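Local coordinates for N5-carboxyaminoimidazole ribonucleotide synthetase (Bacillus anthracis, PDB 3QFF), which probably uses ATP to carboxylate 5-aminoimidazole ribonucleotide with bicarbonate, giving N5-carboxyaminoimidazole ribonucleotide in purine biosynthesis, at residues N221-E226 / N320-H325; T337-H342 / L369-S374; G23-M28 / S282-Q287; E324-V329 / E347-Q352. One frame throughout, in Å; residues are numbered along the deposited sequence.

In the fold
Along the chain interaction 3 closes first, joining helix 24-35 to residues 282-287. Interaction 1 crosses it, because its first strand lies between the two segments of interaction 3. Interactions 4 and 2 follow, and they cross each other. Strands 223-229, 316-322 and 339-343 belong to one antiparallel sheet, which interactions 1 and 2 both reach with centres about 15 Å apart. The centres of interactions 1 and 4 are about 10 Å apart, and they share Glu324 and His325 at the start of helix 323-331. The centre of interaction 3 is about 18 Å from those of interactions 2 and 4. Together the contacts tie the preATP-grasp, ATP-grasp and C-terminal family regions into one body. Interactions 2 and 3 also touch the second subunit.

Interaction 1: residues N221-E226 / N320-H325; sequences NNILHE and NILGEH. With ADP (adenosine-5'-diphosphate), chain C.
Asn320 N donates to His225 O over 2.9 Å, and the bond is nearly straight (N-H...O 173°). This tight, buried part pairs strands 223-229 and 316-322, roughly antiparallel neighbours in the sheet. The side chain of Asn320 lies against Leu224, its CB 3.5 Å from Leu224 O. On its other flank strand 223-229 has a classic beta bulge, with His225 and Glu226 set against Ile218. A water donates to Asn320 O (2.8 Å) and lies in the ring plane of His225, 3.1 Å from ND1.

Toward the start of strand 223-229 the contact is looser. Ile223 and Leu322 meet tip to tip, with CG2 of Ile223 4.2 Å from CD2 of Leu322. A chi1 of -59° puts CG1 of Ile223 beside the backbone N and leaves CG2 opposite that N, toward Leu322. Ile223 is partly exposed. Just before it, Asn222 belongs to the ADP pocket, its OD1 3.4 Å from ADP C4'. Leu322 N donates to His325 ND1 in the ring plane, which fixes the turn of that imidazole.

Trp378 meets the rings of His225 and His325. Within this one sheet, which joins the ATP-grasp and C-terminal regions, Lys354 of strand 354-361 touches Ile223, Asn320 and Leu322.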
loop_
_atom_site.group_PDB
_atom_site.type_symbol
_atom_site.label_atom_id
_atom_site.label_comp_id
_atom_site.label_asym_id
_atom_site.label_seq_id
_atom_site.Cartn_x
_atom_site.Cartn_y
_atom_site.Cartn_z
ATOM N N ASN A 221 6.313 28.717 -5.352
ATOM C CA ASN A 221 5.023 29.423 -5.482
ATOM C C ASN A 221 4.039 29.095 -4.368
ATOM O O ASN A 221 2.836 28.982 -4.616
ATOM C CB ASN A 221 4.356 29.128 -6.828
ATOM C CG ASN A 221 5.041 29.814 -7.979
ATOM O OD1 ASN A 221 5.371 31.003 -7.907
ATOM N ND2 ASN A 221 5.254 29.073 -9.059
ATOM N N ASN A 222 4.563 28.943 -3.154
ATOM C CA ASN A 222 3.790 28.533 -1.971
ATOM C C ASN A 222 3.063 27.190 -2.097
ATOM O O ASN A 222 2.025 26.963 -1.464
ATOM C CB ASN A 222 2.843 29.648 -1.509
ATOM C CG ASN A 222 3.452 30.515 -0.410
ATOM O OD1 ASN A 222 4.680 30.617 -0.277
ATOM N ND2 ASN A 222 2.589 31.135 0.394
ATOM N N ILE A 223 3.614 26.315 -2.937
ATOM C CA ILE A 223 3.132 24.939 -3.070
ATOM C C ILE A 223 4.324 24.025 -2.847
ATOM O O ILE A 223 5.442 24.339 -3.282
ATOM C CB ILE A 223 2.499 24.670 -4.458
ATOM C CG1 ILE A 223 1.317 25.614 -4.696
ATOM C CG2 ILE A 223 2.007 23.203 -4.578
ATOM C CD1 ILE A 223 0.822 25.611 -6.115
ATOM N N LEU A 224 4.101 22.906 -2.158
ATOM C CA LEU A 224 5.173 21.934 -1.962
ATOM C C LEU A 224 5.654 21.361 -3.294
ATOM O O LEU A 224 4.852 20.973 -4.143
ATOM C CB LEU A 224 4.749 20.812 -0.998
ATOM C CG LEU A 224 5.794 19.756 -0.619
ATOM C CD1 LEU A 224 7.010 20.379 0.092
ATOM C CD2 LEU A 224 5.162 18.660 0.261
ATOM N N HIS A 225 6.970 21.328 -3.459
ATOM C CA HIS A 225 7.601 20.783 -4.657
ATOM C C HIS A 225 8.199 19.413 -4.324
ATOM O O HIS A 225 7.779 18.405 -4.891
ATOM C CB HIS A 225 8.673 21.756 -5.190
ATOM C CG HIS A 225 9.573 21.175 -6.241
ATOM N ND1 HIS A 225 9.100 20.495 -7.343
ATOM C CD2 HIS A 225 10.922 21.197 -6.366
ATOM C CE1 HIS A 225 10.119 20.098 -8.086
ATOM N NE2 HIS A 225 11.236 20.516 -7.518
ATOM N N GLU A 226 9.156 19.401 -3.393
ATOM C CA GLU A 226 9.873 18.202 -2.961
ATOM C C GLU A 226 9.931 18.048 -1.438
ATOM O O GLU A 226 10.046 19.046 -0.712
ATOM C CB GLU A 226 11.304 18.212 -3.497
ATOM C CG GLU A 226 11.399 17.874 -4.978
ATOM C CD GLU A 226 12.797 18.049 -5.553
ATOM O OE1 GLU A 226 13.580 18.876 -5.018
ATOM O OE2 GLU A 226 13.104 17.362 -6.552
ATOM N N ASN A 320 6.036 16.415 -6.013
ATOM C CA ASN A 320 4.639 16.646 -6.355
ATOM C C ASN A 320 4.383 16.701 -7.858
ATOM O O ASN A 320 5.194 17.260 -8.598
ATOM C CB ASN A 320 4.128 17.960 -5.728
ATOM C CG ASN A 320 3.347 17.738 -4.444
ATOM O OD1 ASN A 320 3.041 16.607 -4.056
ATOM N ND2 ASN A 320 3.000 18.835 -3.785
ATOM N N ILE A 321 3.245 16.133 -8.272
ATOM C CA ILE A 321 2.755 16.194 -9.652
ATOM C C ILE A 321 1.522 17.095 -9.726
ATOM O O ILE A 321 0.416 16.719 -9.337
ATOM C CB ILE A 321 2.467 14.784 -10.248
ATOM C CG1 ILE A 321 3.721 13.906 -10.146
ATOM C CG2 ILE A 321 1.954 14.870 -11.719
ATOM C CD1 ILE A 321 3.434 12.416 -10.209
ATOM N N LEU A 322 1.739 18.306 -10.228
ATOM C CA LEU A 322 0.650 19.270 -10.422
ATOM C C LEU A 322 0.033 19.071 -11.804
ATOM O O LEU A 322 0.560 18.308 -12.610
ATOM C CB LEU A 322 1.162 20.708 -10.242
ATOM C CG LEU A 322 2.006 21.008 -8.980
ATOM C CD1 LEU A 322 2.371 22.511 -8.917
ATOM C CD2 LEU A 322 1.258 20.594 -7.720
ATOM N N GLY A 323 -1.097 19.728 -12.059
ATOM C CA GLY A 323 -1.723 19.727 -13.383
ATOM C C GLY A 323 -0.734 20.029 -14.501
ATOM O O GLY A 323 -0.737 19.351 -15.525
ATOM N N GLU A 324 0.129 21.025 -14.289
ATOM C CA GLU A 324 1.171 21.395 -15.268
ATOM C C GLU A 324 2.243 20.307 -15.502
ATOM O O GLU A 324 3.067 20.436 -16.417
ATOM C CB GLU A 324 1.866 22.695 -14.848
ATOM C CG GLU A 324 2.780 22.527 -13.622
ATOM C CD GLU A 324 3.729 23.696 -13.390
ATOM O OE1 GLU A 324 4.542 24.005 -14.284
ATOM O OE2 GLU A 324 3.687 24.284 -12.287
ATOM N N HIS A 325 2.260 19.259 -14.674
ATOM C CA HIS A 325 3.275 18.199 -14.803
ATOM C C HIS A 325 2.744 16.862 -15.322
ATOM O O HIS A 325 3.530 16.012 -15.721
ATOM C CB HIS A 325 3.988 17.925 -13.471
ATOM C CG HIS A 325 4.590 19.138 -12.832
ATOM N ND1 HIS A 325 4.165 19.621 -11.612
ATOM C CD2 HIS A 325 5.595 19.955 -13.231
ATOM C CE1 HIS A 325 4.876 20.687 -11.290
ATOM N NE2 HIS A 325 5.752 20.909 -12.255
HETATM P PB ADP C . 0.715 28.799 3.858
HETATM O O1B ADP C . 0.090 29.468 2.656
HETATM O O2B ADP C . -0.281 28.520 4.963
HETATM O O3B ADP C . 1.599 27.628 3.497
HETATM P PA ADP C . 2.986 29.742 5.427
HETATM O O1A ADP C . 3.411 28.288 5.453
HETATM O O2A ADP C . 2.753 30.488 6.720
HETATM O O3A ADP C . 1.690 29.944 4.472
HETATM O "O5'" ADP C . 4.119 30.566 4.640
HETATM C "C5'" ADP C . 4.353 30.314 3.256
HETATM C "C4'" ADP C . 5.839 30.454 2.963
HETATM O "O4'" ADP C . 6.267 31.771 3.318
HETATM C "C3'" ADP C . 6.676 29.487 3.786
HETATM O "O3'" ADP C . 6.978 28.304 3.040
HETATM C "C2'" ADP C . 7.923 30.275 4.133
HETATM O "O2'" ADP C . 8.954 29.998 3.181
HETATM C "C1'" ADP C . 7.520 31.736 4.009
HETATM N N9 ADP C . 7.377 32.345 5.361
HETATM C C8 ADP C . 6.240 32.401 6.088
HETATM N N7 ADP C . 6.446 33.023 7.277
HETATM C C5 ADP C . 7.739 33.382 7.327
HETATM C C6 ADP C . 8.619 34.076 8.302
HETATM N N6 ADP C . 8.139 34.521 9.490
HETATM N N1 ADP C . 9.920 34.246 7.959
HETATM C C2 ADP C . 10.416 33.809 6.786
HETATM N N3 ADP C . 9.674 33.175 5.860
HETATM C C4 ADP C . 8.352 32.937 6.063
HETATM O O HOH W 1 6.125 19.834 -8.061
#

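Interaction 2: residues T337-H342 / L369-S374; sequences TGCYLH and LEKAKS
The nearest CA atoms across this contact are those of Cys339 and Lys371, 9.0 Å apart, so the two backbones do not touch and the contact is made mainly by side chains. Lys371 does most of the work. Its CG lies anti to the backbone N (chi1 180°) and the chain bends at chi2 (71°). The bend lays the aliphatic part along the sulfur of Cys339. CG and CE of Lys371 are each 4.2 Å from Cys339 SG. Thr337 and Lys371 cross at about a right angle, and the methyl CG2 of Thr337 lies 3.9 Å from Lys371 NZ. CE of Lys371 also comes within 4.0 Å of the carbonyl O of Thr337.

Helix 365-374 packs on the sheet beside this point. Ala372 touches Ile360 and Val319, while Cys339 rests on Val358 and Ile360. Strand 339-343 is an outermost strand of the sheet within the chain. Its Tyr340 OH bonds to Glu291 of the second subunit.

No hydrogen bond joins the two segments. The ammonium of Lys371 instead bonds to Arg335 O, two residues before Thr337. The lysine therefore offers its methylenes to the buried cysteine while its charge is held by a loop carbonyl at the margin.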
loop_
_atom_site.group_PDB
_atom_site.type_symbol
_atom_site.label_atom_id
_atom_site.label_comp_id
_atom_site.label_asym_id
_atom_site.label_seq_id
_atom_site.Cartn_x
_atom_site.Cartn_y
_atom_site.Cartn_z
ATOM N N THR A 337 12.160 4.341 -13.648
ATOM C CA THR A 337 12.896 3.356 -12.843
ATOM C C THR A 337 13.274 3.916 -11.458
ATOM O O THR A 337 13.722 5.065 -11.342
ATOM C CB THR A 337 14.161 2.837 -13.590
ATOM O OG1 THR A 337 14.825 1.835 -12.799
ATOM C CG2 THR A 337 15.129 3.958 -13.855
ATOM N N GLY A 338 13.078 3.110 -10.414
ATOM C CA GLY A 338 13.359 3.532 -9.038
ATOM C C GLY A 338 12.434 4.641 -8.535
ATOM O O GLY A 338 12.720 5.280 -7.518
ATOM N N CYS A 339 11.333 4.860 -9.252
ATOM C CA CYS A 339 10.355 5.886 -8.931
ATOM C C CYS A 339 9.033 5.189 -8.681
ATOM O O CYS A 339 8.702 4.218 -9.376
ATOM C CB CYS A 339 10.195 6.876 -10.088
ATOM S SG CYS A 339 11.707 7.754 -10.548
ATOM N N TYR A 340 8.283 5.675 -7.698
ATOM C CA TYR A 340 7.019 5.044 -7.313
ATOM C C TYR A 340 5.874 6.039 -7.442
ATOM O O TYR A 340 5.727 6.980 -6.637
ATOM C CB TYR A 340 7.143 4.404 -5.915
ATOM C CG TYR A 340 8.238 3.365 -5.936
ATOM C CD1 TYR A 340 9.564 3.716 -5.665
ATOM C CD2 TYR A 340 7.967 2.050 -6.334
ATOM C CE1 TYR A 340 10.596 2.779 -5.736
ATOM C CE2 TYR A 340 8.995 1.097 -6.399
ATOM C CZ TYR A 340 10.301 1.469 -6.106
ATOM O OH TYR A 340 11.319 0.545 -6.190
ATOM N N LEU A 341 5.081 5.819 -8.489
ATOM C CA LEU A 341 4.071 6.773 -8.914
ATOM C C LEU A 341 2.766 6.607 -8.151
ATOM O O LEU A 341 2.266 5.493 -7.995
ATOM C CB LEU A 341 3.837 6.631 -10.428
ATOM C CG LEU A 341 2.876 7.562 -11.169
ATOM C CD1 LEU A 341 3.274 9.045 -11.012
ATOM C CD2 LEU A 341 2.814 7.174 -12.649
ATOM N N HIS A 342 2.231 7.721 -7.662
ATOM C CA HIS A 342 0.877 7.765 -7.129
ATOM C C HIS A 342 0.056 8.776 -7.908
ATOM O O HIS A 342 0.465 9.924 -8.071
ATOM C CB HIS A 342 0.903 8.078 -5.632
ATOM C CG HIS A 342 1.717 7.092 -4.854
ATOM N ND1 HIS A 342 1.153 6.060 -4.136
ATOM C CD2 HIS A 342 3.055 6.929 -4.757
ATOM C CE1 HIS A 342 2.113 5.330 -3.593
ATOM N NE2 HIS A 342 3.276 5.825 -3.973
ATOM N N LEU A 369 17.665 13.232 -6.114
ATOM C CA LEU A 369 17.463 14.619 -6.549
ATOM C C LEU A 369 17.810 14.799 -8.021
ATOM O O LEU A 369 17.068 15.438 -8.769
ATOM C CB LEU A 369 18.248 15.602 -5.675
ATOM C CG LEU A 369 17.659 15.856 -4.280
ATOM C CD1 LEU A 369 18.603 16.717 -3.450
ATOM C CD2 LEU A 369 16.285 16.493 -4.375
ATOM N N GLU A 370 18.924 14.200 -8.431
ATOM C CA GLU A 370 19.377 14.277 -9.817
ATOM C C GLU A 370 18.397 13.579 -10.751
ATOM O O GLU A 370 18.102 14.080 -11.847
ATOM C CB GLU A 370 20.770 13.665 -9.944
ATOM C CG GLU A 370 21.701 14.446 -10.851
ATOM C CD GLU A 370 22.807 13.580 -11.431
ATOM O OE1 GLU A 370 22.488 12.489 -11.970
ATOM O OE2 GLU A 370 23.994 13.984 -11.358
ATOM N N LYS A 371 17.861 12.441 -10.305
ATOM C CA LYS A 371 16.870 11.717 -11.093
ATOM C C LYS A 371 15.665 12.595 -11.464
ATOM O O LYS A 371 15.261 12.629 -12.623
ATOM C CB LYS A 371 16.410 10.434 -10.386
ATOM C CG LYS A 371 15.363 9.642 -11.181
ATOM C CD LYS A 371 15.958 8.963 -12.428
ATOM C CE LYS A 371 14.827 8.392 -13.284
ATOM N NZ LYS A 371 15.297 7.830 -14.583
ATOM N N ALA A 372 15.105 13.300 -10.484
ATOM C CA ALA A 372 14.005 14.234 -10.737
ATOM C C ALA A 372 14.368 15.315 -11.766
ATOM O O ALA A 372 13.602 15.576 -12.690
ATOM C CB ALA A 372 13.518 14.876 -9.428
ATOM N N LYS A 373 15.536 15.930 -11.603
ATOM C CA LYS A 373 16.019 16.938 -12.558
ATOM C C LYS A 373 16.122 16.364 -13.970
ATOM O O LYS A 373 15.603 16.955 -14.929
ATOM C CB LYS A 373 17.395 17.467 -12.134
ATOM C CG LYS A 373 17.367 18.664 -11.219
ATOM C CD LYS A 373 18.787 19.186 -10.968
ATOM C CE LYS A 373 19.351 18.691 -9.650
ATOM N NZ LYS A 373 18.744 19.458 -8.508
ATOM N N SER A 374 16.764 15.196 -14.080
ATOM C CA SER A 374 17.078 14.596 -15.380
ATOM C C SER A 374 15.830 14.237 -16.174
ATOM O O SER A 374 15.876 14.138 -17.400
ATOM C CB SER A 374 18.022 13.384 -15.235
ATOM O OG SER A 374 17.346 12.225 -14.774
#

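Interaction 3: residues G23-M28 / S282-Q287; sequences GQLGRM and SGHYTQ
Met28 meets His284 and Gln287, and these three lose the most area to the contact, Met28 first. The thioether of Met28 bends at chi3 (-74°), which brings its methyl CE over one face of the His284 imidazole. CE lies 4.0 Å from the ring centroid, a CH-pi contact. SD lies above the same face but farther off, 4.7 Å from the centroid.

His284 meets Leu25 differently. The methyl CD2 of Leu25 comes in at the ring edge, in the plane, 3.6 Å from CE1. A water also lies in the ring plane, 2.8 Å from His284 NE2, and it accepts from Gln24 NE2. The imidazole is thus approached over a face and at its edge from one helix. His357 stacks on the same ring.

Gly23 is the N-cap of helix 24-35, and Gly23 and Gly26 are consistent with a Rossmann-type glycine-rich turn, as the preATP-grasp family would suggest. The partner segment lies in the ATP-grasp region, where Gly283 to Thr286 form a type I turn. Gly283 O accepts from both N and OG1 of Thr286.

Gln287 crosses Met28 at about a right angle. Its NE2 lies 3.4 Å from Met28 SD. The same NE2 donates to a second water, which in turn donates to Met28 O. Glu35 of the second subunit packs on Met28.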
loop_
_atom_site.group_PDB
_atom_site.type_symbol
_atom_site.label_atom_id
_atom_site.label_comp_id
_atom_site.label_asym_id
_atom_site.label_seq_id
_atom_site.Cartn_x
_atom_site.Cartn_y
_atom_site.Cartn_z
ATOM N N GLY A 23 -11.019 14.188 -1.357
ATOM C CA GLY A 23 -9.815 14.454 -2.136
ATOM C C GLY A 23 -8.750 13.367 -1.941
ATOM O O GLY A 23 -9.021 12.293 -1.407
ATOM N N GLN A 24 -7.530 13.642 -2.366
ATOM C CA GLN A 24 -6.496 12.601 -2.368
ATOM C C GLN A 24 -6.146 12.066 -0.970
ATOM O O GLN A 24 -5.773 10.916 -0.824
ATOM C CB GLN A 24 -5.238 13.075 -3.097
ATOM C CG GLN A 24 -4.527 14.267 -2.476
ATOM C CD GLN A 24 -5.033 15.617 -2.979
ATOM O OE1 GLN A 24 -6.148 15.735 -3.485
ATOM N NE2 GLN A 24 -4.212 16.652 -2.802
ATOM N N LEU A 25 -6.260 12.897 0.055
ATOM C CA LEU A 25 -5.928 12.449 1.406
ATOM C C LEU A 25 -6.949 11.431 1.870
ATOM O O LEU A 25 -6.591 10.433 2.485
ATOM C CB LEU A 25 -5.854 13.632 2.381
ATOM C CG LEU A 25 -4.856 14.731 2.002
ATOM C CD1 LEU A 25 -4.893 15.828 3.057
ATOM C CD2 LEU A 25 -3.417 14.176 1.845
ATOM N N GLY A 26 -8.216 11.698 1.566
ATOM C CA GLY A 26 -9.279 10.716 1.742
ATOM C C GLY A 26 -9.042 9.419 0.973
ATOM O O GLY A 26 -9.193 8.336 1.535
ATOM N N ARG A 27 -8.686 9.510 -0.304
ATOM C CA ARG A 27 -8.437 8.309 -1.107
ATOM C C ARG A 27 -7.319 7.447 -0.506
ATOM O O ARG A 27 -7.454 6.230 -0.386
ATOM C CB ARG A 27 -8.078 8.705 -2.541
ATOM C CG ARG A 27 -7.673 7.538 -3.460
ATOM C CD ARG A 27 -7.148 8.128 -4.765
ATOM N NE ARG A 27 -6.768 7.144 -5.782
ATOM C CZ ARG A 27 -7.577 6.679 -6.734
ATOM N NH1 ARG A 27 -8.850 7.056 -6.783
ATOM N NH2 ARG A 27 -7.113 5.810 -7.634
ATOM N N MET A 28 -6.226 8.088 -0.121
ATOM C CA MET A 28 -5.099 7.355 0.450
ATOM C C MET A 28 -5.373 6.762 1.842
ATOM O O MET A 28 -4.908 5.654 2.142
ATOM C CB MET A 28 -3.834 8.206 0.416
ATOM C CG MET A 28 -3.273 8.297 -1.000
ATOM S SD MET A 28 -1.823 9.339 -1.153
ATOM C CE MET A 28 -2.488 11.003 -1.015
ATOM N N SER A 282 3.587 16.666 2.948
ATOM C CA SER A 282 4.989 16.446 3.319
ATOM C C SER A 282 5.258 15.056 3.960
ATOM O O SER A 282 6.395 14.734 4.266
ATOM C CB SER A 282 5.521 17.607 4.186
ATOM O OG SER A 282 5.005 17.587 5.513
ATOM N N GLY A 283 4.207 14.249 4.136
ATOM C CA GLY A 283 4.309 12.880 4.641
ATOM C C GLY A 283 4.045 11.785 3.611
ATOM O O GLY A 283 4.045 10.597 3.949
ATOM N N HIS A 284 3.810 12.156 2.354
ATOM C CA HIS A 284 3.538 11.138 1.315
ATOM C C HIS A 284 4.717 10.197 1.065
ATOM O O HIS A 284 4.524 9.047 0.630
ATOM C CB HIS A 284 3.126 11.794 -0.013
ATOM C CG HIS A 284 1.814 12.513 0.033
ATOM N ND1 HIS A 284 0.904 12.354 1.056
ATOM C CD2 HIS A 284 1.238 13.359 -0.857
ATOM C CE1 HIS A 284 -0.161 13.097 0.814
ATOM N NE2 HIS A 284 0.013 13.711 -0.346
ATOM N N TYR A 285 5.933 10.684 1.335
ATOM C CA TYR A 285 7.123 9.829 1.247
ATOM C C TYR A 285 6.979 8.527 2.038
ATOM O O TYR A 285 7.574 7.520 1.671
ATOM C CB TYR A 285 8.375 10.575 1.731
ATOM C CG TYR A 285 8.498 10.698 3.235
ATOM C CD1 TYR A 285 7.957 11.791 3.919
ATOM C CD2 TYR A 285 9.193 9.733 3.974
ATOM C CE1 TYR A 285 8.092 11.914 5.306
ATOM C CE2 TYR A 285 9.326 9.838 5.350
ATOM C CZ TYR A 285 8.782 10.934 6.009
ATOM O OH TYR A 285 8.925 11.017 7.366
ATOM N N THR A 286 6.208 8.558 3.127
ATOM C CA THR A 286 6.088 7.404 4.026
ATOM C C THR A 286 5.450 6.184 3.345
ATOM O O THR A 286 5.630 5.063 3.811
ATOM C CB THR A 286 5.232 7.710 5.271
ATOM O OG1 THR A 286 3.914 8.128 4.863
ATOM C CG2 THR A 286 5.888 8.785 6.122
ATOM N N GLN A 287 4.692 6.416 2.274
ATOM C CA GLN A 287 4.007 5.344 1.546
ATOM C C GLN A 287 4.959 4.325 0.962
ATOM O O GLN A 287 4.602 3.159 0.813
ATOM C CB GLN A 287 3.194 5.918 0.387
ATOM C CG GLN A 287 1.864 6.538 0.789
ATOM C CD GLN A 287 1.080 6.948 -0.426
ATOM O OE1 GLN A 287 1.577 7.687 -1.297
ATOM N NE2 GLN A 287 -0.138 6.446 -0.521
HETATM O O HOH W 2 -1.445 15.841 -1.417
HETATM O O HOH W 3 -2.457 4.727 0.986
#

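Interaction 4: residues E324-V329 / E347-Q352; sequences EHIEGV and EEAKAQ
Glu324 and Ala351 make the polar link of this contact. Glu324 N donates to Ala351 O over 3.2 Å, with an N-H...O angle of 157°. The carbonyl is approached well off its axis (C=O...N 118°), and the nitrogen is tilted out of the carbonyl plane. The backbones come close here, with the CA atoms of the two residues 4.7 Å apart. It is the only hydrogen bond between residues 324-329 and 347-352.

Van der Waals contacts extend the link. CB and CG of Glu324 lie 3.7 and 3.8 Å from that same oxygen of Ala351. CG stands between the backbone N and the carbonyl carbon (chi1 71°), a placement that also sets it over the centre of the His325 ring. The apolar part is small. CG2 of Ile326 touches CB of Ala349 at 4.1 Å, while the end of Ile326 leads away from the loop and its side chain also touches Leu343.

The charged groups look elsewhere. The carboxylate of Glu324 bonds to His380 through OE1 and to Gln381 through OE2. His325 NE2 also bonds to Gln381. Residues near the end of the modelled chain thus join this first turn. In the loop, Glu348 makes a salt bridge to Arg353.

This is a surface contact in the C-terminal domain of the PurK family. A connection between strands 339-343 and 354-361 passes the first turn of a helix and lends it a backbone acceptor.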
loop_
_atom_site.group_PDB
_atom_site.type_symbol
_atom_site.label_atom_id
_atom_site.label_comp_id
_atom_site.label_asym_id
_atom_site.label_seq_id
_atom_site.Cartn_x
_atom_site.Cartn_y
_atom_site.Cartn_z
ATOM N N GLU A 324 0.129 21.025 -14.289
ATOM C CA GLU A 324 1.171 21.395 -15.268
ATOM C C GLU A 324 2.243 20.307 -15.502
ATOM O O GLU A 324 3.067 20.436 -16.417
ATOM C CB GLU A 324 1.866 22.695 -14.848
ATOM C CG GLU A 324 2.780 22.527 -13.622
ATOM C CD GLU A 324 3.729 23.696 -13.390
ATOM O OE1 GLU A 324 4.542 24.005 -14.284
ATOM O OE2 GLU A 324 3.687 24.284 -12.287
ATOM N N HIS A 325 2.260 19.259 -14.674
ATOM C CA HIS A 325 3.275 18.199 -14.803
ATOM C C HIS A 325 2.744 16.862 -15.322
ATOM O O HIS A 325 3.530 16.012 -15.721
ATOM C CB HIS A 325 3.988 17.925 -13.471
ATOM C CG HIS A 325 4.590 19.138 -12.832
ATOM N ND1 HIS A 325 4.165 19.621 -11.612
ATOM C CD2 HIS A 325 5.595 19.955 -13.231
ATOM C CE1 HIS A 325 4.876 20.687 -11.290
ATOM N NE2 HIS A 325 5.752 20.909 -12.255
ATOM N N ILE A 326 1.432 16.655 -15.278
ATOM C CA ILE A 326 0.869 15.323 -15.543
ATOM C C ILE A 326 1.227 14.815 -16.958
ATOM O O ILE A 326 1.584 13.649 -17.136
ATOM C CB ILE A 326 -0.662 15.263 -15.251
ATOM C CG1 ILE A 326 -1.224 13.843 -15.427
ATOM C CG2 ILE A 326 -1.450 16.256 -16.110
ATOM C CD1 ILE A 326 -0.810 12.871 -14.309
ATOM N N GLU A 327 1.168 15.699 -17.954
ATOM C CA GLU A 327 1.526 15.308 -19.315
ATOM C C GLU A 327 2.991 14.885 -19.399
ATOM O O GLU A 327 3.314 13.888 -20.043
ATOM C CB GLU A 327 1.207 16.416 -20.313
ATOM C CG GLU A 327 0.944 15.891 -21.717
ATOM C CD GLU A 327 0.765 16.988 -22.759
ATOM O OE1 GLU A 327 -0.097 17.888 -22.569
ATOM O OE2 GLU A 327 1.480 16.933 -23.788
ATOM N N GLY A 328 3.871 15.620 -18.722
ATOM C CA GLY A 328 5.285 15.259 -18.667
ATOM C C GLY A 328 5.536 13.898 -18.027
ATOM O O GLY A 328 6.398 13.141 -18.479
ATOM N N VAL A 329 4.791 13.595 -16.966
ATOM C CA VAL A 329 4.907 12.309 -16.270
ATOM C C VAL A 329 4.510 11.145 -17.201
ATOM O O VAL A 329 5.265 10.172 -17.359
ATOM C CB VAL A 329 4.050 12.285 -14.968
ATOM C CG1 VAL A 329 4.002 10.867 -14.358
ATOM C CG2 VAL A 329 4.595 13.296 -13.937
ATOM N N GLU A 347 -10.060 14.200 -12.557
ATOM C CA GLU A 347 -10.412 14.333 -13.968
ATOM C C GLU A 347 -9.792 15.587 -14.588
ATOM O O GLU A 347 -8.976 15.496 -15.509
ATOM C CB GLU A 347 -11.930 14.341 -14.128
ATOM C CG GLU A 347 -12.407 13.735 -15.433
ATOM C CD GLU A 347 -13.727 14.326 -15.886
ATOM O OE1 GLU A 347 -14.694 14.332 -15.082
ATOM O OE2 GLU A 347 -13.792 14.790 -17.047
ATOM N N GLU A 348 -10.162 16.755 -14.071
ATOM C CA GLU A 348 -9.648 18.015 -14.603
ATOM C C GLU A 348 -8.238 18.291 -14.088
ATOM O O GLU A 348 -7.969 18.163 -12.895
ATOM C CB GLU A 348 -10.584 19.170 -14.245
ATOM C CG GLU A 348 -10.502 20.358 -15.201
ATOM C CD GLU A 348 -10.919 21.671 -14.554
ATOM O OE1 GLU A 348 -11.455 21.653 -13.420
ATOM O OE2 GLU A 348 -10.700 22.731 -15.183
ATOM N N ALA A 349 -7.348 18.686 -14.993
ATOM C CA ALA A 349 -5.945 18.909 -14.652
ATOM C C ALA A 349 -5.571 20.395 -14.559
ATOM O O ALA A 349 -4.708 20.878 -15.297
ATOM C CB ALA A 349 -5.040 18.175 -15.640
ATOM N N LYS A 350 -6.209 21.115 -13.639
ATOM C CA LYS A 350 -5.882 22.528 -13.434
ATOM C C LYS A 350 -4.408 22.685 -13.069
ATOM O O LYS A 350 -3.841 21.836 -12.374
ATOM C CB LYS A 350 -6.792 23.164 -12.380
ATOM C CG LYS A 350 -8.273 23.171 -12.764
ATOM C CD LYS A 350 -9.107 24.105 -11.883
ATOM C CE LYS A 350 -9.025 25.559 -12.358
ATOM N NZ LYS A 350 -9.955 26.455 -11.598
ATOM N N ALA A 351 -3.798 23.766 -13.547
ATOM C CA ALA A 351 -2.344 23.958 -13.494
ATOM C C ALA A 351 -1.688 23.719 -12.131
ATOM O O ALA A 351 -0.589 23.141 -12.056
ATOM C CB ALA A 351 -1.977 25.335 -14.011
ATOM N N GLN A 352 -2.348 24.171 -11.069
ATOM C CA GLN A 352 -1.780 24.079 -9.725
ATOM C C GLN A 352 -2.468 23.026 -8.856
ATOM O O GLN A 352 -2.173 22.898 -7.665
ATOM C CB GLN A 352 -1.779 25.452 -9.046
ATOM C CG GLN A 352 -0.728 26.405 -9.621
ATOM C CD GLN A 352 -0.533 27.656 -8.774
ATOM O OE1 GLN A 352 -1.496 28.318 -8.384
ATOM N NE2 GLN A 352 0.725 27.997 -8.506
#